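PDB 4M1P: copper-sensitive operon repressor (CsoR) from Geobacillus thermodenitrificans, which senses Cu(I) and, as a DNA-binding transcriptional repressor, probably lets go of its operator when the copper ion binds. Local coordinates for residues H11-P16 against E85-Q90; M26-R31 against L63-M68; Q40-D45 against I50-Q55. The protein carries 1 engineered substitution. All blocks are in the same frame, centred on the assembly; numbering follows the deposited sequence.

How the contacts relate
All three contacts lie within one all-helical chain that belongs to a four-chain assembly. Contacts 2 and 3 share helix 19-44 and helix 49-85, with centres about 20 Å apart and nearest atoms about 8 Å apart; they are two levels of the same antiparallel hairpin. Contact 1 is at the far end, about 42 Å from contact 3 and about 24 Å from contact 2 between centres, where the N-terminal segment 11-16 meets the start of helix 88-103. Along the chain, contact 1 encloses contact 2, which encloses contact 3. Each touches the second subunit. Contacts 1 and 3 each lie close to copper-site residues, His74 and Cys78 at one end and Cys49 at the other, with contact 2 between.

Contact 1: residues H11-P16 against E85-Q90; sequences HGTMIP and EGSGEQ. With NA (sodium ion), chain D; NA (sodium ion), chain C.
Thr13 and Ser87 meet hydroxyl to hydroxyl, with Thr13 OG1 donating a weak hydrogen bond to Ser87 OG over 3.3 Å. The close part of the contact is gathered round a sodium ion. Ser87 OG binds it at 2.7 Å, in the position between its backbone N and carbonyl carbon (chi1 55°), and Gln90 OE1 binds it at 2.9 Å. Gln90 reaches that far because CG is anti to the backbone N and the chain runs on extended, which also lays OE1 3.7 Å from Gly12 CA. Thr13 belongs to the site too, though OG1 is a longer 3.1 Å from the ion, and Ser91 of helix 88-103 completes it. A CB on Gly12 would probably come too near the sodium. Next to it, His11 ND1 donates to Gly12 O at 2.7 Å, with the acceptor almost in the ring plane, which fixes the imidazole against its own backbone; the ring also stacks on Tyr48 of the second subunit.

On its outer side the contact is loose. Glu85 starts toward the N-terminal segment but its carboxylate turns off, and Glu89 faces elsewhere, gripping a second sodium through OE1 at 2.5 Å and through OE2, with a water as a further ligand. The area buried between the segments is accordingly modest, 140 Å². Gly86, with positive phi, follows helix 49-85, and Ser87 takes the N-cap position of helix 88-103, but its OG goes to the metal and makes no capping bond: this is a sodium site built by the N-cap serine and first turn of helix 88-103 together with Thr13.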
loop_
_atom_site.group_PDB
_atom_site.type_symbol
_atom_site.label_atom_id
_atom_site.label_comp_id
_atom_site.label_asym_id
_atom_site.label_seq_id
_atom_site.Cartn_x
_atom_site.Cartn_y
_atom_site.Cartn_z
ATOM N N HIS A 11 6.004 -26.770 12.112
ATOM C CA HIS A 11 5.327 -25.475 12.071
ATOM C C HIS A 11 4.088 -25.472 12.953
ATOM O O HIS A 11 3.724 -26.502 13.522
ATOM C CB HIS A 11 4.959 -25.094 10.631
ATOM C CG HIS A 11 4.118 -26.118 9.924
ATOM N ND1 HIS A 11 2.864 -26.480 10.359
ATOM C CD2 HIS A 11 4.357 -26.845 8.808
ATOM C CE1 HIS A 11 2.364 -27.396 9.543
ATOM N NE2 HIS A 11 3.250 -27.633 8.596
ATOM N N GLY A 12 3.439 -24.314 13.059
ATOM C CA GLY A 12 2.225 -24.188 13.850
ATOM C C GLY A 12 1.101 -25.106 13.395
ATOM O O GLY A 12 1.174 -25.704 12.326
ATOM N N THR A 13 0.061 -25.218 14.217
ATOM C CA THR A 13 -1.102 -26.044 13.898
ATOM C C THR A 13 -1.710 -25.654 12.554
ATOM O O THR A 13 -1.817 -24.465 12.240
ATOM C CB THR A 13 -2.201 -25.876 14.956
ATOM O OG1 THR A 13 -1.642 -26.023 16.266
ATOM C CG2 THR A 13 -3.299 -26.904 14.754
ATOM N N MET A 14 -2.114 -26.646 11.762
ATOM C CA MET A 14 -2.831 -26.366 10.518
ATOM C C MET A 14 -4.080 -27.234 10.351
ATOM O O MET A 14 -4.033 -28.450 10.533
ATOM C CB MET A 14 -1.918 -26.546 9.303
ATOM C CG MET A 14 -2.612 -26.225 7.988
ATOM S SD MET A 14 -1.639 -26.662 6.546
ATOM C CE MET A 14 -2.717 -26.086 5.233
ATOM N N ILE A 15 -5.198 -26.600 10.013
ATOM C CA ILE A 15 -6.381 -27.333 9.578
ATOM C C ILE A 15 -6.236 -27.558 8.076
ATOM O O ILE A 15 -6.139 -26.596 7.314
ATOM C CB ILE A 15 -7.676 -26.537 9.820
ATOM C CG1 ILE A 15 -7.685 -25.901 11.212
ATOM C CG2 ILE A 15 -8.894 -27.436 9.608
ATOM C CD1 ILE A 15 -8.599 -26.590 12.193
ATOM N N PRO A 16 -6.213 -28.828 7.643
ATOM C CA PRO A 16 -5.985 -29.159 6.228
ATOM C C PRO A 16 -7.097 -28.620 5.330
ATOM O O PRO A 16 -8.238 -28.522 5.778
ATOM C CB PRO A 16 -6.012 -30.690 6.218
ATOM C CG PRO A 16 -5.754 -31.099 7.635
ATOM C CD PRO A 16 -6.387 -30.033 8.472
ATOM N N GLU A 85 -5.656 -25.349 21.465
ATOM C CA GLU A 85 -4.785 -26.478 21.783
ATOM C C GLU A 85 -3.633 -26.109 22.714
ATOM O O GLU A 85 -3.064 -26.978 23.368
ATOM C CB GLU A 85 -4.239 -27.114 20.501
ATOM C CG GLU A 85 -5.312 -27.654 19.571
ATOM C CD GLU A 85 -6.297 -28.556 20.285
ATOM O OE1 GLU A 85 -5.861 -29.568 20.876
ATOM O OE2 GLU A 85 -7.508 -28.253 20.262
ATOM N N GLY A 86 -3.284 -24.828 22.771
ATOM C CA GLY A 86 -2.240 -24.379 23.673
ATOM C C GLY A 86 -0.972 -23.920 22.983
ATOM O O GLY A 86 0.027 -23.654 23.647
ATOM N N SER A 87 -1.002 -23.821 21.657
ATOM C CA SER A 87 0.163 -23.352 20.918
ATOM C C SER A 87 -0.132 -22.030 20.212
ATOM O O SER A 87 0.441 -21.729 19.159
ATOM C CB SER A 87 0.644 -24.413 19.919
ATOM O OG SER A 87 -0.395 -24.807 19.040
ATOM N N GLY A 88 -1.018 -21.240 20.813
ATOM C CA GLY A 88 -1.432 -19.964 20.255
ATOM C C GLY A 88 -0.325 -18.936 20.083
ATOM O O GLY A 88 -0.216 -18.311 19.024
ATOM N N GLU A 89 0.496 -18.747 21.114
ATOM C CA GLU A 89 1.588 -17.783 21.021
ATOM C C GLU A 89 2.553 -18.138 19.887
ATOM O O GLU A 89 3.043 -17.257 19.184
ATOM C CB GLU A 89 2.321 -17.650 22.356
ATOM C CG GLU A 89 1.474 -17.043 23.469
ATOM C CD GLU A 89 2.282 -16.718 24.712
ATOM O OE1 GLU A 89 1.926 -17.226 25.792
ATOM O OE2 GLU A 89 3.267 -15.952 24.615
ATOM N N GLN A 90 2.807 -19.431 19.705
ATOM C CA GLN A 90 3.612 -19.900 18.583
ATOM C C GLN A 90 2.976 -19.440 17.277
ATOM O O GLN A 90 3.623 -18.780 16.458
ATOM C CB GLN A 90 3.720 -21.429 18.598
ATOM C CG GLN A 90 4.591 -22.013 17.480
ATOM C CD GLN A 90 4.506 -23.536 17.377
ATOM O OE1 GLN A 90 3.418 -24.112 17.330
ATOM N NE2 GLN A 90 5.663 -24.190 17.331
HETATM NA NA NA D . 0.618 -24.003 16.649
HETATM NA NA NA C . 4.234 -17.442 26.733
HETATM O O HOH W 1 3.601 -19.835 27.425
#

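Contact 2: residues M26-R31 against L63-M68; sequences MKRLKR and LRQVGM
Arg28 and Gln65 reach across to each other from facing helices, their side chains crossing at about a right angle. The guanidinium is met at its edge and near its plane: NH1 donates to Gln65 OE1 over 3.2 Å, with an N-H...O angle of 162°, straight but long enough to count as a weak bond. Because the guanidinium and amide planes stand 69° apart, the two flat groups do not stack, and the amide offers one oxygen to the arginine edge. Two extended chains make the span possible. Arg28 leaves with CG anti to the carbonyl carbon and stays extended to NE, while Gln65 CG is anti to its backbone N (chi1 -160°) with the rest stretched out beyond.

The backbones beneath form a helical hairpin of the CsoR fold, in which helix 19-44 and helix 49-85 run antiparallel; their local axes approach to 10.6 Å. Arg28 and Val66 come closest along the backbones, with CA atoms 7.1 Å apart.

Below the polar bridge the inner layer is apolar. Leu29 CD2 touches Val66 CG2 at 4.1 Å, these side chains also crossing at about a right angle, and both residues are buried whereas Arg28 and Gln65 are exposed. Val66 presents its CG2 branch to the facing helix, and Arg28 CD lies a loose 4.4 Å from the same Val66 CG2. On other faces of these helices the second subunit packs, its Ile59 against Leu63 and its Glu44 against Met26, while Ala103 of the third subunit lies on Met68.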
loop_
_atom_site.group_PDB
_atom_site.type_symbol
_atom_site.label_atom_id
_atom_site.label_comp_id
_atom_site.label_asym_id
_atom_site.label_seq_id
_atom_site.Cartn_x
_atom_site.Cartn_y
_atom_site.Cartn_z
ATOM N N MET A 26 -7.581 -22.492 -6.306
ATOM C CA MET A 26 -6.929 -22.911 -7.542
ATOM C C MET A 26 -7.424 -22.137 -8.761
ATOM O O MET A 26 -6.631 -21.731 -9.615
ATOM C CB MET A 26 -7.145 -24.405 -7.768
ATOM C CG MET A 26 -6.054 -25.055 -8.570
ATOM S SD MET A 26 -4.452 -24.861 -7.770
ATOM C CE MET A 26 -3.405 -25.487 -9.078
ATOM N N LYS A 27 -8.736 -21.950 -8.846
ATOM C CA LYS A 27 -9.319 -21.200 -9.947
ATOM C C LYS A 27 -8.754 -19.789 -9.935
ATOM O O LYS A 27 -8.296 -19.277 -10.960
ATOM C CB LYS A 27 -10.843 -21.165 -9.827
ATOM N N ARG A 28 -8.772 -19.181 -8.753
ATOM C CA ARG A 28 -8.259 -17.830 -8.554
ATOM C C ARG A 28 -6.799 -17.686 -8.977
ATOM O O ARG A 28 -6.423 -16.693 -9.593
ATOM C CB ARG A 28 -8.452 -17.409 -7.100
ATOM C CG ARG A 28 -9.920 -17.315 -6.693
ATOM C CD ARG A 28 -10.083 -16.984 -5.216
ATOM N NE ARG A 28 -11.416 -16.466 -4.915
ATOM C CZ ARG A 28 -11.731 -15.174 -4.923
ATOM N NH1 ARG A 28 -10.808 -14.268 -5.219
ATOM N NH2 ARG A 28 -12.967 -14.781 -4.639
ATOM N N LEU A 29 -5.982 -18.687 -8.668
ATOM C CA LEU A 29 -4.584 -18.683 -9.089
ATOM C C LEU A 29 -4.445 -18.973 -10.586
ATOM O O LEU A 29 -3.556 -18.429 -11.250
ATOM C CB LEU A 29 -3.774 -19.691 -8.276
ATOM C CG LEU A 29 -3.856 -19.604 -6.750
ATOM C CD1 LEU A 29 -2.981 -20.677 -6.115
ATOM C CD2 LEU A 29 -3.463 -18.226 -6.250
ATOM N N LYS A 30 -5.315 -19.830 -11.119
ATOM C CA LYS A 30 -5.336 -20.075 -12.557
ATOM C C LYS A 30 -5.678 -18.783 -13.298
ATOM O O LYS A 30 -4.945 -18.366 -14.196
ATOM C CB LYS A 30 -6.334 -21.180 -12.921
ATOM C CG LYS A 30 -5.856 -22.597 -12.596
ATOM C CD LYS A 30 -4.603 -22.973 -13.375
ATOM C CE LYS A 30 -4.063 -24.323 -12.935
ATOM N NZ LYS A 30 -5.050 -25.418 -13.137
ATOM N N ARG A 31 -6.786 -18.149 -12.913
ATOM C CA ARG A 31 -7.186 -16.882 -13.518
ATOM C C ARG A 31 -6.016 -15.904 -13.465
ATOM O O ARG A 31 -5.650 -15.297 -14.475
ATOM C CB ARG A 31 -8.402 -16.291 -12.803
ATOM N N LEU A 63 -4.333 -10.632 -6.431
ATOM C CA LEU A 63 -3.410 -11.257 -5.491
ATOM C C LEU A 63 -3.674 -10.843 -4.048
ATOM O O LEU A 63 -3.599 -11.674 -3.140
ATOM C CB LEU A 63 -1.966 -10.938 -5.859
ATOM C CG LEU A 63 -1.303 -11.937 -6.793
ATOM C CD1 LEU A 63 0.067 -11.440 -7.171
ATOM C CD2 LEU A 63 -1.213 -13.296 -6.127
ATOM N N ARG A 64 -3.960 -9.559 -3.839
ATOM C CA ARG A 64 -4.351 -9.076 -2.519
ATOM C C ARG A 64 -5.589 -9.825 -2.041
ATOM O O ARG A 64 -5.694 -10.199 -0.869
ATOM C CB ARG A 64 -4.638 -7.578 -2.548
ATOM C CG ARG A 64 -3.429 -6.704 -2.291
ATOM C CD ARG A 64 -3.827 -5.239 -2.112
ATOM N NE ARG A 64 -4.346 -4.640 -3.342
ATOM C CZ ARG A 64 -3.584 -4.081 -4.281
ATOM N NH1 ARG A 64 -2.261 -4.056 -4.139
ATOM N NH2 ARG A 64 -4.139 -3.555 -5.367
ATOM N N GLN A 65 -6.518 -10.054 -2.964
ATOM C CA GLN A 65 -7.771 -10.724 -2.652
ATOM C C GLN A 65 -7.515 -12.155 -2.182
ATOM O O GLN A 65 -7.939 -12.541 -1.096
ATOM C CB GLN A 65 -8.697 -10.708 -3.870
ATOM C CG GLN A 65 -10.170 -10.941 -3.557
ATOM C CD GLN A 65 -11.055 -10.777 -4.784
ATOM O OE1 GLN A 65 -12.141 -11.352 -4.867
ATOM N NE2 GLN A 65 -10.589 -9.984 -5.744
ATOM N N VAL A 66 -6.812 -12.939 -2.988
ATOM C CA VAL A 66 -6.542 -14.314 -2.595
ATOM C C VAL A 66 -5.644 -14.372 -1.350
ATOM O O VAL A 66 -5.817 -15.235 -0.496
ATOM C CB VAL A 66 -5.985 -15.163 -3.770
ATOM C CG1 VAL A 66 -4.573 -14.743 -4.126
ATOM C CG2 VAL A 66 -6.026 -16.632 -3.427
ATOM N N GLY A 67 -4.716 -13.428 -1.230
ATOM C CA GLY A 67 -3.836 -13.372 -0.074
ATOM C C GLY A 67 -4.575 -13.087 1.223
ATOM O O GLY A 67 -4.350 -13.749 2.245
ATOM N N MET A 68 -5.459 -12.095 1.188
ATOM C CA MET A 68 -6.272 -11.764 2.348
ATOM C C MET A 68 -7.145 -12.953 2.727
ATOM O O MET A 68 -7.328 -13.251 3.908
ATOM C CB MET A 68 -7.143 -10.545 2.055
ATOM C CG MET A 68 -7.981 -10.059 3.233
ATOM S SD MET A 68 -6.973 -9.476 4.616
ATOM C CE MET A 68 -5.834 -8.401 3.747
#

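Contact 3: residues Q40-D45 against I50-Q55; sequences QKMVED and IDILVQ
Met42 is the first residue of segment 40-45 to reach the facing helix, and it laps against Ile52: its CB lies 3.8 Å from Ile52 CG1, and CE comes to 3.6 Å from the same carbon. The bend at chi3 (71°) turns the methyl away from the line of the chain, so that CE rests over the backbone between Asp51 and Ile52, touching Asp51 CB at 3.6 Å as well. The sulfur meets a different turn of the helix, with SD 3.9 Å from Gln55 CG, and there the two side chains cross at about a right angle. One methionine thus spreads over three residues, and Met42 has more of its surface covered by the facing segment than any other residue here, 90 Å².

Val43 follows, using its CG2 branch, anti to the carbonyl carbon, to touch Ile52 CD1 at 3.7 Å. Ile52, with its CG1 branch extended out to CD1, is therefore held between Met42 and Val43, all of it by van der Waals contact, as no hydrogen bond joins the segments. With an alanine here CG1, CG2 and CD1 are gone; Val43 CG2 would probably lose its apolar mate, Met42 CE would keep Asp51 CB but lose CG1, and a gap would be likely to open between the helices.

The two helical pieces run antiparallel at 170°, with local axes 10.1 Å apart, close to the turn that joins helix 19-44 to helix 49-85. Cys49, a Cu(I)-site residue of this protein although no copper is bound to it in this chain, begins helix 49-85, its side chain about 6 Å from that of Ile52. The second subunit packs alongside, with Arg17 on Ile52 and Gly67 on Leu53, and its Glu33 accepts a hydrogen bond from Gln40.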
loop_
_atom_site.group_PDB
_atom_site.type_symbol
_atom_site.label_atom_id
_atom_site.label_comp_id
_atom_site.label_asym_id
_atom_site.label_seq_id
_atom_site.Cartn_x
_atom_site.Cartn_y
_atom_site.Cartn_z
ATOM N N GLN A 40 2.120 -11.213 -20.577
ATOM C CA GLN A 40 3.205 -11.712 -21.409
ATOM C C GLN A 40 2.921 -11.504 -22.900
ATOM O O GLN A 40 3.748 -10.946 -23.620
ATOM C CB GLN A 40 3.452 -13.190 -21.110
ATOM C CG GLN A 40 4.134 -13.449 -19.766
ATOM C CD GLN A 40 4.236 -14.923 -19.434
ATOM O OE1 GLN A 40 3.585 -15.760 -20.061
ATOM N NE2 GLN A 40 5.058 -15.249 -18.446
ATOM N N LYS A 41 1.749 -11.937 -23.359
ATOM C CA LYS A 41 1.386 -11.772 -24.766
ATOM C C LYS A 41 1.337 -10.296 -25.148
ATOM O O LYS A 41 1.792 -9.918 -26.232
ATOM C CB LYS A 41 0.051 -12.449 -25.078
ATOM N N MET A 42 0.799 -9.471 -24.252
ATOM C CA MET A 42 0.725 -8.026 -24.465
ATOM C C MET A 42 2.102 -7.416 -24.710
ATOM O O MET A 42 2.278 -6.621 -25.635
ATOM C CB MET A 42 0.057 -7.331 -23.276
ATOM C CG MET A 42 -1.419 -7.657 -23.119
ATOM S SD MET A 42 -2.209 -6.745 -21.780
ATOM C CE MET A 42 -2.234 -5.108 -22.498
ATOM N N VAL A 43 3.075 -7.793 -23.884
ATOM C CA VAL A 43 4.435 -7.280 -24.014
ATOM C C VAL A 43 5.045 -7.721 -25.341
ATOM O O VAL A 43 5.701 -6.933 -26.029
ATOM C CB VAL A 43 5.331 -7.755 -22.855
ATOM C CG1 VAL A 43 6.764 -7.288 -23.051
ATOM C CG2 VAL A 43 4.790 -7.252 -21.523
ATOM N N GLU A 44 4.820 -8.985 -25.695
ATOM C CA GLU A 44 5.325 -9.541 -26.948
ATOM C C GLU A 44 4.712 -8.837 -28.155
ATOM O O GLU A 44 5.404 -8.520 -29.125
ATOM C CB GLU A 44 5.041 -11.045 -27.029
ATOM C CG GLU A 44 5.901 -11.909 -26.102
ATOM C CD GLU A 44 5.561 -13.391 -26.190
ATOM O OE1 GLU A 44 4.484 -13.734 -26.723
ATOM O OE2 GLU A 44 6.374 -14.216 -25.727
ATOM N N ASP A 45 3.409 -8.584 -28.088
ATOM C CA ASP A 45 2.704 -7.935 -29.184
ATOM C C ASP A 45 3.006 -6.443 -29.208
ATOM O O ASP A 45 2.435 -5.700 -30.004
ATOM C CB ASP A 45 1.202 -8.191 -29.064
ATOM C CG ASP A 45 0.859 -9.666 -29.157
ATOM O OD1 ASP A 45 1.774 -10.496 -28.973
ATOM O OD2 ASP A 45 -0.320 -9.998 -29.408
ATOM N N ILE A 50 0.303 1.593 -21.131
ATOM C CA ILE A 50 -0.802 1.906 -20.231
ATOM C C ILE A 50 -1.743 0.708 -20.100
ATOM O O ILE A 50 -2.127 0.330 -18.987
ATOM C CB ILE A 50 -1.569 3.159 -20.693
ATOM C CG1 ILE A 50 -0.715 4.417 -20.502
ATOM C CG2 ILE A 50 -2.884 3.294 -19.948
ATOM C CD1 ILE A 50 -0.463 4.794 -19.044
ATOM N N ASP A 51 -2.102 0.114 -21.235
ATOM C CA ASP A 51 -2.937 -1.083 -21.250
ATOM C C ASP A 51 -2.317 -2.181 -20.390
ATOM O O ASP A 51 -3.004 -2.850 -19.615
ATOM C CB ASP A 51 -3.110 -1.590 -22.678
ATOM C CG ASP A 51 -3.844 -0.608 -23.559
ATOM O OD1 ASP A 51 -4.593 0.230 -23.019
ATOM O OD2 ASP A 51 -3.687 -0.677 -24.797
ATOM N N ILE A 52 -1.010 -2.354 -20.526
ATOM C CA ILE A 52 -0.294 -3.357 -19.751
ATOM C C ILE A 52 -0.351 -3.049 -18.252
ATOM O O ILE A 52 -0.600 -3.939 -17.436
ATOM C CB ILE A 52 1.151 -3.491 -20.249
ATOM C CG1 ILE A 52 1.141 -4.135 -21.636
ATOM C CG2 ILE A 52 1.993 -4.293 -19.280
ATOM C CD1 ILE A 52 2.505 -4.434 -22.196
ATOM N N LEU A 53 -0.150 -1.783 -17.897
ATOM C CA LEU A 53 -0.168 -1.373 -16.495
ATOM C C LEU A 53 -1.540 -1.602 -15.864
ATOM O O LEU A 53 -1.640 -2.060 -14.722
ATOM C CB LEU A 53 0.266 0.085 -16.356
ATOM C CG LEU A 53 1.757 0.319 -16.591
ATOM C CD1 LEU A 53 2.037 1.784 -16.874
ATOM C CD2 LEU A 53 2.556 -0.148 -15.392
ATOM N N VAL A 54 -2.592 -1.300 -16.616
ATOM C CA VAL A 54 -3.948 -1.590 -16.166
ATOM C C VAL A 54 -4.088 -3.072 -15.794
ATOM O O VAL A 54 -4.586 -3.398 -14.715
ATOM C CB VAL A 54 -4.990 -1.193 -17.224
ATOM C CG1 VAL A 54 -6.367 -1.718 -16.850
ATOM C CG2 VAL A 54 -5.031 0.318 -17.376
ATOM N N GLN A 55 -3.620 -3.960 -16.669
ATOM C CA GLN A 55 -3.690 -5.395 -16.390
ATOM C C GLN A 55 -2.832 -5.793 -15.205
ATOM O O GLN A 55 -3.211 -6.669 -14.432
ATOM C CB GLN A 55 -3.305 -6.224 -17.612
ATOM C CG GLN A 55 -4.436 -6.347 -18.605
ATOM C CD GLN A 55 -5.723 -6.797 -17.946
ATOM O OE1 GLN A 55 -5.783 -7.877 -17.352
ATOM N NE2 GLN A 55 -6.759 -5.968 -18.038
#